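Fibronectin type III domain-containing protein (PDB 6P2K) probably hydrolyses beta-glucan backbones such as xyloglucan, as a glycoside hydrolase family 74 enzyme whose catalytic part is built of seven-bladed beta-propellers. Local coordinates at residues F107-A112 / F171-A176; H114-P119 / V141-N146; N177-G182 / L195-I200. All blocks are in the same frame, centred on the assembly; numbering follows the deposited sequence.

Contact 1. Residues F107-A112 / F171-A176; sequences FKPGNA and FDQSNA
Pro109 and Ala176 bring the two backbones to their nearest approach, CA to CA 5.4 Å, where the Lys108-Asn111 turn meets the residue just after the Asp172-Asn175 turn, without a hydrogen bond between the segments. Lys108 to Asn111 form a type II turn, closed by Asn111 N bonding to Lys108 O, with Gly110 at a positive phi that suits glycine. Asp172 to Asn175 form a type I turn, and Asp172 OD1 accepts Ser174 N at 2.9 Å from above its carboxylate plane, an Asx turn. Each turn joins the first two strands of a four-stranded antiparallel sheet, so the contact links consecutive blades of a beta-propeller at the hairpin between their first and second strands. The Phe171 ring carries the packing: Lys108 CA sits over one face in a CH-pi contact, 3.8 Å from the ring centroid, and Phe107 O lies above the same face nearer the rim. Pro109 CD comes obliquely to Phe171 CD2 at 3.6 Å. Replacing Phe171 by alanine is likely to open a gap beneath Lys108 and Pro109 and cost the CH-pi contact. Lys108 stretches past Ala176 because its CG lies opposite the backbone N (chi1 178°); this CG is 3.7 Å from Ala176 CB, and Lys108 NZ bonds to Asn177 OD1. Gln173 bends at chi2, and its NE2 lies 3.7 Å from Pro109 CG at the exposed margin.

Contact 2. Residues H114-P119 / V141-N146; sequences HIIAAP and VFVSQN
Ile116 CG2 and Val141 CG1 press together at 3.5 Å, tighter than usual carbon contact, on a face of the sheet that they share with Val143. Both methyl groups stand anti to their own backbone N, and the two side chains meet on a slant. Val143 CG2 stays further from Ile116 CG1, at 4.2 Å. This face packs on the next sheet, where Val169 and Phe171 of strand 166-171 touch Ile116. On the other face, Ala117 and Phe142 pair with Ile115 and Ser144 beside them. Phe142 directs its ring edge to Ala117 O, which lies in the ring plane, while the side chains of Pro119 and Phe142 cross at about a right angle, Pro119 CG coming within 3.8 Å of Phe142 CE2. Strands 114-119 and 139-144 are the two middle strands of a four-stranded antiparallel propeller blade, and the short segments run at 164° to each other. Ile115 with Ser144 and Ala117 with Phe142 are hydrogen-bonded pairs, each joined by two N-H...O=C bonds; between them Ile116 and Val143 form a non-hydrogen-bonded pair. Ala117 N to Phe142 O is the shortest of the four bonds, at 2.6 Å. CA-H...O contacts add to the ladder, among them Ile116 CA to Phe142 O. Toward the polar end, the His114 ring has Ser144 O over one face, 3.9 Å above its plane. Its NE2 touches Val143 CG2 and is hydrogen-bonded to Gly193 O, which ties this strand end to the following blade. Gln145 runs alongside His114, amide and imidazole planes 27° apart. At the end of the strand, Ser144 OG accepts Asn146 N at 3.2 Å, an ST turn where the strand gives way to loop.

Contact 3. Residues N177-G182 / L195-I200; sequences NTVYLG and LNWQRI
Leu181 CD2 stands over the six-membered ring of Trp197, 3.6 Å from its centroid and 10° off the ring normal, a CH-pi contact that makes the tight part of this interface. The methyl group sits close to the ring centre but leans toward CZ3 and CH2. Leu181 reaches there with CG lodged between its backbone N and carbonyl carbon (chi1 69°), an unusual turn for leucine that brings CD2 down onto the indole. Val179 approaches the outer end of the same ring: its O lies 3.5 Å from Trp197 CZ3, and its CG1 is 4.2 Å from Trp197 CH2. The backbone of Tyr180 meets the indole at its edge. No hydrogen bond crosses between the segments, whose nearest CA atoms, those of Tyr180 and Trp197, are 8.8 Å apart. The looser side is a single contact: Ile200 CD1 reaches the edge of the Tyr180 ring in its plane, 3.7 Å from CE2, and the two side chains cross at about a right angle. Gln198 and Arg199, between Trp197 and Ile200, are exposed. Strands 179-183 and 198-200 are the second and fourth of an antiparallel propeller blade, with strand 187-190 between them; Trp197 packs against Tyr188 and Ser190 of that strand, while Leu181 also touches Val169 of strand 166-171 and Val141 of the preceding blade.

How the contacts relate
The three contacts gather on two consecutive blades, with centres about 13 to 14 Å apart. Contact 2 lies within the first blade, contact 3 within the second, and contact 1 joins their hairpin turns. Contacts 2 and 3 are buried, whereas contact 1 is partly exposed. Their chemistry differs accordingly: contact 2 is a backbone hydrogen-bonded ladder, contact 3 packs aliphatic groups on aromatic rings across an intervening strand, and contact 1 combines ring packing with turns. Phe171 of contact 1 touches Val179 of contact 3, and Val143 of contact 2 meets Leu195 of contact 3, so apolar side chains of the two blades meet between the contacts.

Contact 1. Residues F107-A112 / F171-A176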
loop_
_atom_site.group_PDB
_atom_site.type_symbol
_atom_site.label_atom_id
_atom_site.label_comp_id
_atom_site.label_asym_id
_atom_site.label_seq_id
_atom_site.Cartn_x
_atom_site.Cartn_y
_atom_site.Cartn_z
ATOM N N PHE B 107 -38.533 7.720 -54.946
ATOM C CA PHE B 107 -39.908 7.662 -55.418
ATOM C C PHE B 107 -40.360 9.026 -55.930
ATOM O O PHE B 107 -39.816 10.069 -55.561
ATOM C CB PHE B 107 -40.848 7.194 -54.302
ATOM C CG PHE B 107 -40.525 5.829 -53.765
ATOM C CD1 PHE B 107 -39.620 5.675 -52.729
ATOM C CD2 PHE B 107 -41.132 4.704 -54.292
ATOM C CE1 PHE B 107 -39.324 4.423 -52.232
ATOM C CE2 PHE B 107 -40.838 3.450 -53.797
ATOM C CZ PHE B 107 -39.934 3.310 -52.765
ATOM N N LYS B 108 -41.375 9.003 -56.780
ATOM C CA LYS B 108 -41.929 10.242 -57.315
ATOM C C LYS B 108 -42.934 10.826 -56.328
ATOM O O LYS B 108 -43.779 10.092 -55.807
ATOM C CB LYS B 108 -42.596 9.989 -58.663
ATOM C CG LYS B 108 -43.259 11.208 -59.282
ATOM C CD LYS B 108 -43.637 10.939 -60.732
ATOM C CE LYS B 108 -44.643 11.954 -61.247
ATOM N NZ LYS B 108 -45.078 11.645 -62.641
ATOM N N PRO B 109 -42.865 12.123 -56.033
ATOM C CA PRO B 109 -43.843 12.724 -55.118
ATOM C C PRO B 109 -45.251 12.645 -55.693
ATOM O O PRO B 109 -45.494 13.026 -56.840
ATOM C CB PRO B 109 -43.363 14.174 -54.987
ATOM C CG PRO B 109 -41.915 14.134 -55.372
ATOM C CD PRO B 109 -41.823 13.082 -56.435
ATOM N N GLY B 110 -46.178 12.138 -54.884
ATOM C CA GLY B 110 -47.554 11.982 -55.295
ATOM C C GLY B 110 -47.877 10.672 -55.981
ATOM O O GLY B 110 -49.061 10.335 -56.110
ATOM N N ASN B 111 -46.867 9.919 -56.421
ATOM C CA ASN B 111 -47.100 8.653 -57.120
ATOM C C ASN B 111 -45.924 7.728 -56.798
ATOM O O ASN B 111 -44.897 7.746 -57.480
ATOM C CB ASN B 111 -47.257 8.867 -58.619
ATOM C CG ASN B 111 -47.393 7.566 -59.385
ATOM O OD1 ASN B 111 -47.904 6.574 -58.863
ATOM N ND2 ASN B 111 -46.935 7.562 -60.632
ATOM N N ALA B 112 -46.096 6.913 -55.755
ATOM C CA ALA B 112 -45.048 5.992 -55.332
ATOM C C ALA B 112 -44.893 4.798 -56.263
ATOM O O ALA B 112 -44.056 3.929 -55.990
ATOM C CB ALA B 112 -45.317 5.508 -53.905
ATOM N N PHE B 171 -35.932 14.088 -56.369
ATOM C CA PHE B 171 -37.031 14.704 -57.096
ATOM C C PHE B 171 -37.247 16.147 -56.642
ATOM O O PHE B 171 -36.799 16.569 -55.572
ATOM C CB PHE B 171 -38.325 13.917 -56.891
ATOM C CG PHE B 171 -38.424 12.674 -57.722
ATOM C CD1 PHE B 171 -37.746 11.524 -57.356
ATOM C CD2 PHE B 171 -39.212 12.650 -58.863
ATOM C CE1 PHE B 171 -37.843 10.375 -58.117
ATOM C CE2 PHE B 171 -39.313 11.505 -59.628
ATOM C CZ PHE B 171 -38.627 10.365 -59.256
ATOM N N ASP B 172 -37.958 16.901 -57.478
ATOM C CA ASP B 172 -38.418 18.243 -57.136
ATOM C C ASP B 172 -39.800 18.111 -56.505
ATOM O O ASP B 172 -40.765 17.740 -57.180
ATOM C CB ASP B 172 -38.446 19.134 -58.379
ATOM C CG ASP B 172 -38.968 20.542 -58.097
ATOM O OD1 ASP B 172 -39.368 20.835 -56.951
ATOM O OD2 ASP B 172 -38.962 21.372 -59.031
ATOM N N GLN B 173 -39.897 18.427 -55.213
ATOM C CA GLN B 173 -41.163 18.281 -54.503
ATOM C C GLN B 173 -42.257 19.176 -55.070
ATOM O O GLN B 173 -43.441 18.880 -54.877
ATOM C CB GLN B 173 -40.972 18.583 -53.015
ATOM C CG GLN B 173 -40.036 17.626 -52.291
ATOM C CD GLN B 173 -40.579 16.216 -52.225
ATOM O OE1 GLN B 173 -41.728 16.000 -51.842
ATOM N NE2 GLN B 173 -39.755 15.244 -52.603
ATOM N N SER B 174 -41.895 20.255 -55.762
ATOM C CA SER B 174 -42.873 21.209 -56.273
ATOM C C SER B 174 -43.305 20.928 -57.709
ATOM O O SER B 174 -44.240 21.575 -58.194
ATOM C CB SER B 174 -42.317 22.634 -56.165
ATOM O OG SER B 174 -42.585 23.185 -54.886
ATOM N N ASN B 175 -42.641 20.001 -58.402
ATOM C CA ASN B 175 -43.139 19.482 -59.678
ATOM C C ASN B 175 -42.495 18.118 -59.882
ATOM O O ASN B 175 -41.306 18.035 -60.208
ATOM C CB ASN B 175 -42.829 20.422 -60.835
ATOM C CG ASN B 175 -43.447 19.952 -62.142
ATOM O OD1 ASN B 175 -44.452 19.243 -62.152
ATOM N ND2 ASN B 175 -42.845 20.356 -63.255
ATOM N N ALA B 176 -43.292 17.060 -59.722
ATOM C CA ALA B 176 -42.777 15.714 -59.499
ATOM C C ALA B 176 -42.076 15.105 -60.705
ATOM O O ALA B 176 -41.403 14.083 -60.546
ATOM C CB ALA B 176 -43.919 14.803 -59.051
#

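Contact 2. Residues H114-P119 / V141-N146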
loop_
_atom_site.group_PDB
_atom_site.type_symbol
_atom_site.label_atom_id
_atom_site.label_comp_id
_atom_site.label_asym_id
_atom_site.label_seq_id
_atom_site.Cartn_x
_atom_site.Cartn_y
_atom_site.Cartn_z
ATOM N N HIS B 114 -43.984 5.298 -59.393
ATOM C CA HIS B 114 -42.837 5.714 -60.189
ATOM C C HIS B 114 -41.608 5.684 -59.290
ATOM O O HIS B 114 -41.484 6.495 -58.367
ATOM C CB HIS B 114 -43.055 7.100 -60.787
ATOM C CG HIS B 114 -42.099 7.436 -61.889
ATOM N ND1 HIS B 114 -42.511 7.719 -63.173
ATOM C CD2 HIS B 114 -40.747 7.529 -61.898
ATOM C CE1 HIS B 114 -41.456 7.974 -63.926
ATOM N NE2 HIS B 114 -40.373 7.864 -63.178
ATOM N N ILE B 115 -40.708 4.738 -59.551
ATOM C CA ILE B 115 -39.510 4.548 -58.745
ATOM C C ILE B 115 -38.290 4.631 -59.649
ATOM O O ILE B 115 -38.334 4.256 -60.825
ATOM C CB ILE B 115 -39.528 3.199 -57.990
ATOM C CG1 ILE B 115 -40.923 2.909 -57.440
ATOM C CG2 ILE B 115 -38.510 3.201 -56.861
ATOM C CD1 ILE B 115 -41.189 1.443 -57.206
ATOM N N ILE B 116 -37.194 5.129 -59.088
ATOM C CA ILE B 116 -35.901 5.154 -59.756
ATOM C C ILE B 116 -34.905 4.417 -58.872
ATOM O O ILE B 116 -34.767 4.735 -57.684
ATOM C CB ILE B 116 -35.430 6.593 -60.036
ATOM C CG1 ILE B 116 -36.328 7.259 -61.079
ATOM C CG2 ILE B 116 -33.981 6.603 -60.485
ATOM C CD1 ILE B 116 -35.973 8.700 -61.359
ATOM N N ALA B 117 -34.231 3.424 -59.444
ATOM C CA ALA B 117 -33.154 2.709 -58.772
ATOM C C ALA B 117 -31.868 2.976 -59.538
ATOM O O ALA B 117 -31.792 2.703 -60.740
ATOM C CB ALA B 117 -33.442 1.209 -58.690
ATOM N N ALA B 118 -30.869 3.514 -58.847
ATOM C CA ALA B 118 -29.652 3.956 -59.502
ATOM C C ALA B 118 -28.491 3.040 -59.156
ATOM O O ALA B 118 -28.250 2.774 -57.971
ATOM C CB ALA B 118 -29.319 5.395 -59.093
ATOM N N PRO B 119 -27.772 2.527 -60.153
ATOM C CA PRO B 119 -26.555 1.760 -59.872
ATOM C C PRO B 119 -25.572 2.563 -59.032
ATOM O O PRO B 119 -25.394 3.766 -59.229
ATOM C CB PRO B 119 -25.995 1.472 -61.268
ATOM C CG PRO B 119 -27.201 1.428 -62.133
ATOM C CD PRO B 119 -28.163 2.443 -61.570
ATOM N N VAL B 141 -29.559 3.990 -65.247
ATOM C CA VAL B 141 -30.529 4.150 -64.169
ATOM C C VAL B 141 -31.723 3.253 -64.464
ATOM O O VAL B 141 -32.232 3.234 -65.589
ATOM C CB VAL B 141 -30.965 5.624 -64.021
ATOM C CG1 VAL B 141 -32.364 5.715 -63.444
ATOM C CG2 VAL B 141 -29.977 6.392 -63.146
ATOM N N PHE B 142 -32.165 2.501 -63.460
ATOM C CA PHE B 142 -33.351 1.665 -63.593
ATOM C C PHE B 142 -34.573 2.437 -63.112
ATOM O O PHE B 142 -34.577 2.981 -62.003
ATOM C CB PHE B 142 -33.197 0.367 -62.801
ATOM C CG PHE B 142 -32.060 -0.492 -63.270
ATOM C CD1 PHE B 142 -32.246 -1.414 -64.288
ATOM C CD2 PHE B 142 -30.805 -0.378 -62.695
ATOM C CE1 PHE B 142 -31.201 -2.207 -64.720
ATOM C CE2 PHE B 142 -29.756 -1.168 -63.126
ATOM C CZ PHE B 142 -29.954 -2.083 -64.139
ATOM N N VAL B 143 -35.604 2.485 -63.950
ATOM C CA VAL B 143 -36.821 3.232 -63.660
ATOM C C VAL B 143 -38.010 2.292 -63.797
ATOM O O VAL B 143 -38.015 1.400 -64.653
ATOM C CB VAL B 143 -36.968 4.456 -64.592
ATOM C CG1 VAL B 143 -36.942 4.021 -66.048
ATOM C CG2 VAL B 143 -38.237 5.238 -64.279
ATOM N N SER B 144 -39.011 2.483 -62.938
ATOM C CA SER B 144 -40.233 1.695 -62.972
ATOM C C SER B 144 -41.433 2.621 -62.844
ATOM O O SER B 144 -41.434 3.536 -62.014
ATOM C CB SER B 144 -40.258 0.650 -61.847
ATOM O OG SER B 144 -41.584 0.403 -61.408
ATOM N N GLN B 145 -42.449 2.382 -63.672
ATOM C CA GLN B 145 -43.710 3.110 -63.608
ATOM C C GLN B 145 -44.822 2.284 -62.978
ATOM O O GLN B 145 -45.979 2.718 -62.974
ATOM C CB GLN B 145 -44.135 3.563 -65.007
ATOM C CG GLN B 145 -43.387 4.775 -65.547
ATOM C CD GLN B 145 -42.209 4.393 -66.423
ATOM O OE1 GLN B 145 -41.195 3.888 -65.939
ATOM N NE2 GLN B 145 -42.338 4.631 -67.723
ATOM N N ASN B 146 -44.497 1.109 -62.433
ATOM C CA ASN B 146 -45.498 0.137 -62.010
ATOM C C ASN B 146 -45.301 -0.315 -60.565
ATOM O O ASN B 146 -45.817 -1.369 -60.177
ATOM C CB ASN B 146 -45.472 -1.077 -62.938
ATOM C CG ASN B 146 -44.077 -1.644 -63.099
ATOM O OD1 ASN B 146 -43.491 -2.154 -62.147
ATOM N ND2 ASN B 146 -43.537 -1.554 -64.307
#

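Contact 3. Residues N177-G182 / L195-I200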
loop_
_atom_site.group_PDB
_atom_site.type_symbol
_atom_site.label_atom_id
_atom_site.label_comp_id
_atom_site.label_asym_id
_atom_site.label_seq_id
_atom_site.Cartn_x
_atom_site.Cartn_y
_atom_site.Cartn_z
ATOM N N ASN B 177 -42.214 15.679 -61.896
ATOM C CA ASN B 177 -41.550 15.122 -63.066
ATOM C C ASN B 177 -40.146 15.676 -63.266
ATOM O O ASN B 177 -39.479 15.305 -64.236
ATOM C CB ASN B 177 -42.405 15.358 -64.315
ATOM C CG ASN B 177 -43.707 14.582 -64.272
ATOM O OD1 ASN B 177 -43.751 13.398 -64.608
ATOM N ND2 ASN B 177 -44.779 15.253 -63.871
ATOM N N THR B 178 -39.683 16.530 -62.362
ATOM C CA THR B 178 -38.320 17.040 -62.350
ATOM C C THR B 178 -37.505 16.214 -61.358
ATOM O O THR B 178 -37.967 15.956 -60.247
ATOM C CB THR B 178 -38.297 18.515 -61.950
ATOM O OG1 THR B 178 -39.160 19.250 -62.822
ATOM C CG2 THR B 178 -36.870 19.065 -62.020
ATOM N N VAL B 179 -36.308 15.790 -61.759
ATOM C CA VAL B 179 -35.450 14.993 -60.879
ATOM C C VAL B 179 -34.013 15.055 -61.392
ATOM O O VAL B 179 -33.767 15.045 -62.602
ATOM C CB VAL B 179 -35.963 13.535 -60.783
ATOM C CG1 VAL B 179 -36.273 12.969 -62.169
ATOM C CG2 VAL B 179 -34.979 12.651 -60.035
ATOM N N TYR B 180 -33.063 15.129 -60.453
ATOM C CA TYR B 180 -31.634 15.141 -60.732
ATOM C C TYR B 180 -30.958 13.907 -60.145
ATOM O O TYR B 180 -31.435 13.309 -59.176
ATOM C CB TYR B 180 -30.938 16.376 -60.145
ATOM C CG TYR B 180 -31.490 17.711 -60.570
ATOM C CD1 TYR B 180 -32.722 18.154 -60.111
ATOM C CD2 TYR B 180 -30.762 18.546 -61.406
ATOM C CE1 TYR B 180 -33.222 19.375 -60.488
ATOM C CE2 TYR B 180 -31.253 19.774 -61.790
ATOM C CZ TYR B 180 -32.485 20.183 -61.327
ATOM O OH TYR B 180 -32.980 21.408 -61.705
ATOM N N LEU B 181 -29.816 13.550 -60.726
ATOM C CA LEU B 181 -28.932 12.551 -60.148
ATOM C C LEU B 181 -27.522 13.116 -60.051
ATOM O O LEU B 181 -27.095 13.920 -60.885
ATOM C CB LEU B 181 -28.921 11.238 -60.958
ATOM C CG LEU B 181 -28.303 11.177 -62.357
ATOM C CD1 LEU B 181 -26.802 10.889 -62.331
ATOM C CD2 LEU B 181 -29.031 10.118 -63.161
ATOM N N GLY B 182 -26.807 12.683 -59.018
ATOM C CA GLY B 182 -25.430 13.081 -58.818
ATOM C C GLY B 182 -24.490 11.902 -58.948
ATOM O O GLY B 182 -24.636 10.905 -58.241
ATOM N N LEU B 195 -36.624 9.405 -67.972
ATOM C CA LEU B 195 -36.540 8.655 -69.219
ATOM C C LEU B 195 -35.490 9.200 -70.180
ATOM O O LEU B 195 -35.005 8.448 -71.034
ATOM C CB LEU B 195 -37.905 8.612 -69.912
ATOM C CG LEU B 195 -39.026 7.943 -69.107
ATOM C CD1 LEU B 195 -40.225 7.638 -69.993
ATOM C CD2 LEU B 195 -38.530 6.677 -68.423
ATOM N N ASN B 196 -35.127 10.478 -70.068
ATOM C CA ASN B 196 -33.974 11.020 -70.774
ATOM C C ASN B 196 -33.265 12.016 -69.871
ATOM O O ASN B 196 -33.897 12.705 -69.067
ATOM C CB ASN B 196 -34.354 11.711 -72.092
ATOM C CG ASN B 196 -34.791 10.737 -73.159
ATOM O OD1 ASN B 196 -33.961 10.058 -73.761
ATOM N ND2 ASN B 196 -36.097 10.658 -73.397
ATOM N N TRP B 197 -31.944 12.088 -70.020
ATOM C CA TRP B 197 -31.106 12.973 -69.224
ATOM C C TRP B 197 -30.087 13.652 -70.129
ATOM O O TRP B 197 -29.906 13.271 -71.289
ATOM C CB TRP B 197 -30.364 12.215 -68.117
ATOM C CG TRP B 197 -31.210 11.345 -67.262
ATOM C CD1 TRP B 197 -31.793 10.162 -67.610
ATOM C CD2 TRP B 197 -31.532 11.563 -65.886
ATOM N NE1 TRP B 197 -32.478 9.640 -66.541
ATOM C CE2 TRP B 197 -32.331 10.480 -65.468
ATOM C CE3 TRP B 197 -31.234 12.575 -64.970
ATOM C CZ2 TRP B 197 -32.833 10.381 -64.176
ATOM C CZ3 TRP B 197 -31.732 12.475 -63.687
ATOM C CH2 TRP B 197 -32.524 11.386 -63.301
ATOM N N GLN B 198 -29.430 14.678 -69.583
ATOM C CA GLN B 198 -28.280 15.321 -70.210
ATOM C C GLN B 198 -27.519 16.071 -69.131
ATOM O O GLN B 198 -28.099 16.521 -68.138
ATOM C CB GLN B 198 -28.660 16.271 -71.368
ATOM C CG GLN B 198 -29.666 17.359 -71.043
ATOM C CD GLN B 198 -31.056 16.823 -70.937
ATOM O OE1 GLN B 198 -31.602 16.282 -71.896
ATOM N NE2 GLN B 198 -31.630 16.929 -69.753
ATOM N N ARG B 199 -26.216 16.212 -69.344
ATOM C CA ARG B 199 -25.318 16.634 -68.286
ATOM C C ARG B 199 -25.457 18.119 -67.979
ATOM O O ARG B 199 -25.563 18.954 -68.883
ATOM C CB ARG B 199 -23.880 16.315 -68.668
ATOM C CG ARG B 199 -22.924 16.330 -67.501
ATOM C CD ARG B 199 -21.602 15.727 -67.901
ATOM N NE ARG B 199 -20.547 16.108 -66.972
ATOM C CZ ARG B 199 -19.263 16.195 -67.298
ATOM N NH1 ARG B 199 -18.869 15.924 -68.535
ATOM N NH2 ARG B 199 -18.374 16.554 -66.384
ATOM N N ILE B 200 -25.466 18.439 -66.689
ATOM C CA ILE B 200 -25.285 19.804 -66.218
ATOM C C ILE B 200 -23.792 20.038 -66.047
ATOM O O ILE B 200 -23.084 19.202 -65.471
ATOM C CB ILE B 200 -26.039 20.036 -64.898
ATOM C CG1 ILE B 200 -27.486 20.451 -65.172
ATOM C CG2 ILE B 200 -25.330 21.077 -64.038
ATOM C CD1 ILE B 200 -28.357 20.438 -63.939
#